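Local coordinates for 11S globulin seed storage protein (Amaranthus hypochondriacus, PDB 3QAC) that probably serves as a seed storage protein, a nutrient reservoir whose mature hexamers are built from disulfide-linked acidic and basic chains, at residues A[72-77]-A[158-163]; A[136-141]-A[288-293]. One frame throughout, in Å; residues are numbered along the deposited sequence.

Contact 1. Residues A[72-77]-A[158-163]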
loop_
_atom_site.group_PDB
_atom_site.type_symbol
_atom_site.label_atom_id
_atom_site.label_comp_id
_atom_site.label_asym_id
_atom_site.label_seq_id
_atom_site.Cartn_x
_atom_site.Cartn_y
_atom_site.Cartn_z
ATOM N N GLU A 72 13.307 4.619 -8.769
ATOM C CA GLU A 72 14.703 4.607 -8.385
ATOM C C GLU A 72 15.072 5.937 -7.808
ATOM O O GLU A 72 14.553 6.965 -8.216
ATOM C CB GLU A 72 15.597 4.386 -9.593
ATOM C CG GLU A 72 15.280 3.165 -10.404
ATOM C CD GLU A 72 16.266 3.013 -11.512
ATOM O OE1 GLU A 72 16.509 4.014 -12.212
ATOM O OE2 GLU A 72 16.833 1.913 -11.663
ATOM N N LEU A 73 15.993 5.885 -6.868
ATOM C CA LEU A 73 16.600 7.036 -6.269
ATOM C C LEU A 73 18.045 6.936 -6.676
ATOM O O LEU A 73 18.711 5.939 -6.381
ATOM C CB LEU A 73 16.483 6.939 -4.756
ATOM C CG LEU A 73 16.065 8.213 -4.044
ATOM C CD1 LEU A 73 14.835 8.793 -4.725
ATOM C CD2 LEU A 73 15.783 7.908 -2.591
ATOM N N ILE A 74 18.530 7.961 -7.359
ATOM C CA ILE A 74 19.868 7.951 -7.914
ATOM C C ILE A 74 20.738 9.033 -7.272
ATOM O O ILE A 74 20.354 10.195 -7.191
ATOM C CB ILE A 74 19.807 8.192 -9.412
ATOM C CG1 ILE A 74 18.843 7.184 -10.054
ATOM C CG2 ILE A 74 21.187 8.096 -10.005
ATOM C CD1 ILE A 74 18.332 7.548 -11.415
ATOM N N TYR A 75 21.909 8.644 -6.793
ATOM C CA TYR A 75 22.881 9.616 -6.347
ATOM C C TYR A 75 24.061 9.594 -7.304
ATOM O O TYR A 75 24.612 8.533 -7.609
ATOM C CB TYR A 75 23.335 9.328 -4.925
ATOM C CG TYR A 75 24.438 10.239 -4.443
ATOM C CD1 TYR A 75 24.174 11.551 -4.098
ATOM C CD2 TYR A 75 25.736 9.777 -4.309
ATOM C CE1 TYR A 75 25.167 12.386 -3.656
ATOM C CE2 TYR A 75 26.741 10.605 -3.858
ATOM C CZ TYR A 75 26.452 11.905 -3.535
ATOM O OH TYR A 75 27.444 12.736 -3.086
ATOM N N ILE A 76 24.414 10.772 -7.797
ATOM C CA ILE A 76 25.557 10.931 -8.677
ATOM C C ILE A 76 26.762 11.076 -7.772
ATOM O O ILE A 76 26.979 12.129 -7.171
ATOM C CB ILE A 76 25.410 12.173 -9.568
ATOM C CG1 ILE A 76 24.169 12.039 -10.457
ATOM C CG2 ILE A 76 26.644 12.390 -10.400
ATOM C CD1 ILE A 76 24.034 10.694 -11.154
ATOM N N GLU A 77 27.529 10.001 -7.650
ATOM C CA GLU A 77 28.627 9.968 -6.708
ATOM C C GLU A 77 29.770 10.778 -7.271
ATOM O O GLU A 77 30.525 11.419 -6.538
ATOM C CB GLU A 77 29.099 8.527 -6.500
ATOM C CG GLU A 77 30.180 8.407 -5.458
ATOM C CD GLU A 77 30.904 7.078 -5.502
ATOM O OE1 GLU A 77 32.124 7.085 -5.787
ATOM O OE2 GLU A 77 30.259 6.036 -5.256
ATOM N N LEU A 158 31.465 8.931 -14.889
ATOM C CA LEU A 158 30.207 9.328 -14.282
ATOM C C LEU A 158 29.706 8.172 -13.444
ATOM O O LEU A 158 29.501 7.077 -13.956
ATOM C CB LEU A 158 29.187 9.676 -15.367
ATOM C CG LEU A 158 27.771 9.943 -14.862
ATOM C CD1 LEU A 158 27.782 11.052 -13.828
ATOM C CD2 LEU A 158 26.833 10.265 -16.029
ATOM N N VAL A 159 29.518 8.405 -12.152
ATOM C CA VAL A 159 29.168 7.308 -11.254
ATOM C C VAL A 159 27.889 7.569 -10.456
ATOM O O VAL A 159 27.772 8.551 -9.707
ATOM C CB VAL A 159 30.340 6.920 -10.324
ATOM C CG1 VAL A 159 29.941 5.766 -9.406
ATOM C CG2 VAL A 159 31.562 6.543 -11.146
ATOM N N ALA A 160 26.926 6.674 -10.642
ATOM C CA ALA A 160 25.636 6.792 -9.995
ATOM C C ALA A 160 25.367 5.575 -9.101
ATOM O O ALA A 160 25.586 4.413 -9.481
ATOM C CB ALA A 160 24.554 6.957 -11.041
ATOM N N VAL A 161 24.926 5.861 -7.888
ATOM C CA VAL A 161 24.546 4.819 -6.977
ATOM C C VAL A 161 23.034 4.838 -6.954
ATOM O O VAL A 161 22.389 5.849 -6.657
ATOM C CB VAL A 161 25.154 5.025 -5.582
ATOM C CG1 VAL A 161 24.693 3.950 -4.642
ATOM C CG2 VAL A 161 26.678 5.029 -5.679
ATOM N N ILE A 162 22.476 3.701 -7.318
ATOM C CA ILE A 162 21.069 3.605 -7.604
ATOM C C ILE A 162 20.364 2.688 -6.625
ATOM O O ILE A 162 20.658 1.495 -6.553
ATOM C CB ILE A 162 20.896 3.107 -9.032
ATOM C CG1 ILE A 162 21.626 4.064 -9.985
ATOM C CG2 ILE A 162 19.425 2.948 -9.379
ATOM C CD1 ILE A 162 21.623 3.648 -11.435
ATOM N N LEU A 163 19.457 3.247 -5.838
ATOM C CA LEU A 163 18.537 2.414 -5.088
ATOM C C LEU A 163 17.323 2.104 -5.952
ATOM O O LEU A 163 16.688 3.017 -6.519
ATOM C CB LEU A 163 18.093 3.086 -3.796
ATOM C CG LEU A 163 17.064 2.210 -3.082
ATOM C CD1 LEU A 163 17.720 1.447 -1.954
ATOM C CD2 LEU A 163 15.914 3.043 -2.558
#
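Tyr75 and Val161 face each other as an antiparallel hydrogen-bonded pair, closed by two nearly straight links: Tyr75 N to Val161 O at 2.8 Å (N-H...O angle 176°) and Val161 N to Tyr75 O at 2.7 Å. Leu73 and Leu163 repeat the ring, with Leu163 N reaching Leu73 O at 2.8 Å and Leu73 N using Leu163 O. A fifth bond, Glu77 N to Val159 O, is more bent (140°), and its modelled length is too short to be taken literally. Several of these carbonyls also have a CA-H...O contact; Ala160 CA lies 3.1 Å from Tyr75 O.

The backbone of Ile74 and Ile76 turns the other way, to Phe140 and Asp138, so 72-77 is satisfied along both edges as an inner strand of the antiparallel sheet in the N-terminal cupin domain. On one face of this sheet, Ile74 CG2 sits 3.7 Å from Ala160 CB, and Ile76 CD1, two residues further along, approaches the same methyl at 3.8 Å. Ile74 and Ile162 lie alongside each other, pointing the same way. The opposite face, with Leu73, Tyr75 and Leu163, packs on Phe400 of strand 394-401 in the C-terminal cupin domain.

The polar ends find partners beyond the pair. Glu72, its carboxylate against Ile162 CG2, forms a salt bridge through OE2 with Arg180. Tyr75 leads its ring away from Val161, and OH bonds to Lys327 NZ. In Glu77, CG stands anti to the backbone N (chi1 -176°) and the extended chain brings OE2 across Val161, 3.7 Å from its CG2, while the same oxygen hydrogen-bonds Tyr349 OH.

Contact 2. Residues A[136-141]-A[288-293]; sequences EGDIFA and AVNVDD
A chi1 of -163° extends the side chain of Asn290 toward Glu136, and a chi2 of -69° turns ND2 to the carbonyl of Glu136 while leaving OD1 facing Asp292 N. Asn290 ND2 lies 2.6 Å from Glu136 O, with the donor tilted 30° from the carbonyl plane. A second, weak bond runs from ND2 to Asp138 OD1 at 3.4 Å, the two side chains crossing at about a right angle. OD1 of the same amide turns back on its own chain and accepts from Asp292 N at 2.9 Å, an Asx turn placed where a type I turn from Asn290 to Asp293 ends the strand. Both ends of the amide are thus engaged, which would fix its rotation.

Gly137, with positive phi, offers its carbonyl to Val291 N at 2.8 Å, and Asp292 OD2 comes within 3.4 Å of its CA. The other carboxylate oxygen of Asp292, OD1, forms a salt bridge with Lys327. Asp138 OD2 accepts from Arg135 N. Further along, Ile139 and Val289 exchange two backbone bonds as an antiparallel hydrogen-bonded pair. On their face, Ile139 CG1 meets Val291 CG1 at 3.9 Å; on the other, Ala288 CB approaches Phe140 CD1 obliquely at 3.4 Å.

Strand 288-290 thereby forms one edge strand of the N-terminal cupin sheet within this chain, strand 26-30 being the other. Phe140 rests on Arg132 and Leu134 of strand 131-135, whereas Ile139, Val289 and Val291 pack against Val310 of strand 305-310 in the C-terminal cupin domain.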
loop_
_atom_site.group_PDB
_atom_site.type_symbol
_atom_site.label_atom_id
_atom_site.label_comp_id
_atom_site.label_asym_id
_atom_site.label_seq_id
_atom_site.Cartn_x
_atom_site.Cartn_y
_atom_site.Cartn_z
ATOM N N GLU A 136 27.695 15.764 -9.756
ATOM C CA GLU A 136 28.057 15.212 -8.463
ATOM C C GLU A 136 27.202 15.807 -7.353
ATOM O O GLU A 136 26.911 17.008 -7.345
ATOM C CB GLU A 136 29.530 15.460 -8.178
ATOM C CG GLU A 136 30.016 14.770 -6.921
ATOM C CD GLU A 136 31.536 14.791 -6.790
ATOM O OE1 GLU A 136 32.228 14.679 -7.834
ATOM O OE2 GLU A 136 32.026 14.922 -5.640
ATOM N N GLY A 137 26.780 14.968 -6.418
ATOM C CA GLY A 137 25.969 15.449 -5.323
ATOM C C GLY A 137 24.495 15.430 -5.661
ATOM O O GLY A 137 23.653 15.697 -4.810
ATOM N N ASP A 138 24.180 15.124 -6.910
ATOM C CA ASP A 138 22.793 15.097 -7.348
ATOM C C ASP A 138 22.080 13.868 -6.809
ATOM O O ASP A 138 22.566 12.740 -6.961
ATOM C CB ASP A 138 22.708 15.093 -8.879
ATOM C CG ASP A 138 22.477 16.482 -9.469
ATOM O OD1 ASP A 138 22.045 17.402 -8.735
ATOM O OD2 ASP A 138 22.709 16.644 -10.684
ATOM N N ILE A 139 20.931 14.098 -6.187
ATOM C CA ILE A 139 19.968 13.038 -5.895
ATOM C C ILE A 139 18.743 13.178 -6.783
ATOM O O ILE A 139 17.909 14.059 -6.588
ATOM C CB ILE A 139 19.484 13.073 -4.454
ATOM C CG1 ILE A 139 20.638 12.824 -3.497
ATOM C CG2 ILE A 139 18.426 12.015 -4.250
ATOM C CD1 ILE A 139 20.832 11.376 -3.176
ATOM N N PHE A 140 18.642 12.274 -7.737
ATOM C CA PHE A 140 17.608 12.249 -8.755
ATOM C C PHE A 140 16.550 11.150 -8.478
ATOM O O PHE A 140 16.882 10.025 -8.037
ATOM C CB PHE A 140 18.318 11.935 -10.058
ATOM C CG PHE A 140 17.685 12.521 -11.246
ATOM C CD1 PHE A 140 18.199 13.673 -11.815
ATOM C CD2 PHE A 140 16.584 11.928 -11.812
ATOM C CE1 PHE A 140 17.619 14.236 -12.934
ATOM C CE2 PHE A 140 15.996 12.485 -12.933
ATOM C CZ PHE A 140 16.520 13.644 -13.494
ATOM N N ALA A 141 15.283 11.456 -8.758
ATOM C CA ALA A 141 14.202 10.479 -8.592
ATOM C C ALA A 141 13.660 10.003 -9.922
ATOM O O ALA A 141 13.196 10.807 -10.721
ATOM C CB ALA A 141 13.071 11.073 -7.760
ATOM N N ALA A 288 15.483 16.505 -9.265
ATOM C CA ALA A 288 16.713 16.295 -8.517
ATOM C C ALA A 288 16.958 17.444 -7.553
ATOM O O ALA A 288 16.484 18.546 -7.771
ATOM C CB ALA A 288 17.881 16.161 -9.459
ATOM N N VAL A 289 17.670 17.172 -6.467
ATOM C CA VAL A 289 18.305 18.239 -5.706
ATOM C C VAL A 289 19.745 17.837 -5.356
ATOM O O VAL A 289 20.028 16.690 -5.023
ATOM C CB VAL A 289 17.522 18.689 -4.425
ATOM C CG1 VAL A 289 16.084 18.196 -4.420
ATOM C CG2 VAL A 289 18.256 18.261 -3.166
ATOM N N ASN A 290 20.657 18.791 -5.463
ATOM C CA ASN A 290 22.043 18.527 -5.149
ATOM C C ASN A 290 22.273 18.654 -3.647
ATOM O O ASN A 290 22.063 19.719 -3.063
ATOM C CB ASN A 290 22.941 19.469 -5.923
ATOM C CG ASN A 290 24.353 18.998 -5.959
ATOM O OD1 ASN A 290 25.028 18.997 -4.937
ATOM N ND2 ASN A 290 24.820 18.579 -7.133
ATOM N N VAL A 291 22.673 17.557 -3.013
ATOM C CA VAL A 291 22.820 17.540 -1.561
ATOM C C VAL A 291 24.195 18.036 -1.146
ATOM O O VAL A 291 24.509 18.104 0.039
ATOM C CB VAL A 291 22.574 16.137 -0.962
ATOM C CG1 VAL A 291 21.106 15.787 -1.048
ATOM C CG2 VAL A 291 23.409 15.118 -1.676
ATOM N N ASP A 292 25.018 18.387 -2.128
ATOM C CA ASP A 292 26.307 19.003 -1.824
ATOM C C ASP A 292 26.184 20.515 -1.607
ATOM O O ASP A 292 27.166 21.202 -1.324
ATOM C CB ASP A 292 27.325 18.668 -2.906
ATOM C CG ASP A 292 27.920 17.299 -2.712
ATOM O OD1 ASP A 292 27.749 16.778 -1.585
ATOM O OD2 ASP A 292 28.567 16.763 -3.650
ATOM N N ASP A 293 24.962 21.019 -1.714
ATOM C CA ASP A 293 24.714 22.438 -1.547
ATOM C C ASP A 293 24.640 22.748 -0.058
ATOM O O ASP A 293 23.608 22.533 0.577
ATOM C CB ASP A 293 23.419 22.814 -2.259
ATOM C CG ASP A 293 23.082 24.297 -2.144
ATOM O OD1 ASP A 293 23.572 24.970 -1.204
ATOM O OD2 ASP A 293 22.307 24.788 -2.998
#

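Contacts 1 and 2 have centres about 10 Å apart in one antiparallel sheet, where the strands run in the order 158-164, 72-78, 138-142, 288-290. The seam between them is closed by Ile74 N to Phe140 O at 2.7 Å, a probable hydrogen bond, and by its counterpart from Ile76 N to Asp138 O. Along the chain the segments alternate: 72-77, 136-141, 158-163, then 288-293. The last arrives only after a long connection, and the chain then continues into strand 299-301 at the edge of the second cupin sheet. The first domain's sheet is therefore completed by residues leading directly into the second, tying the two cupin halves of the subunit together.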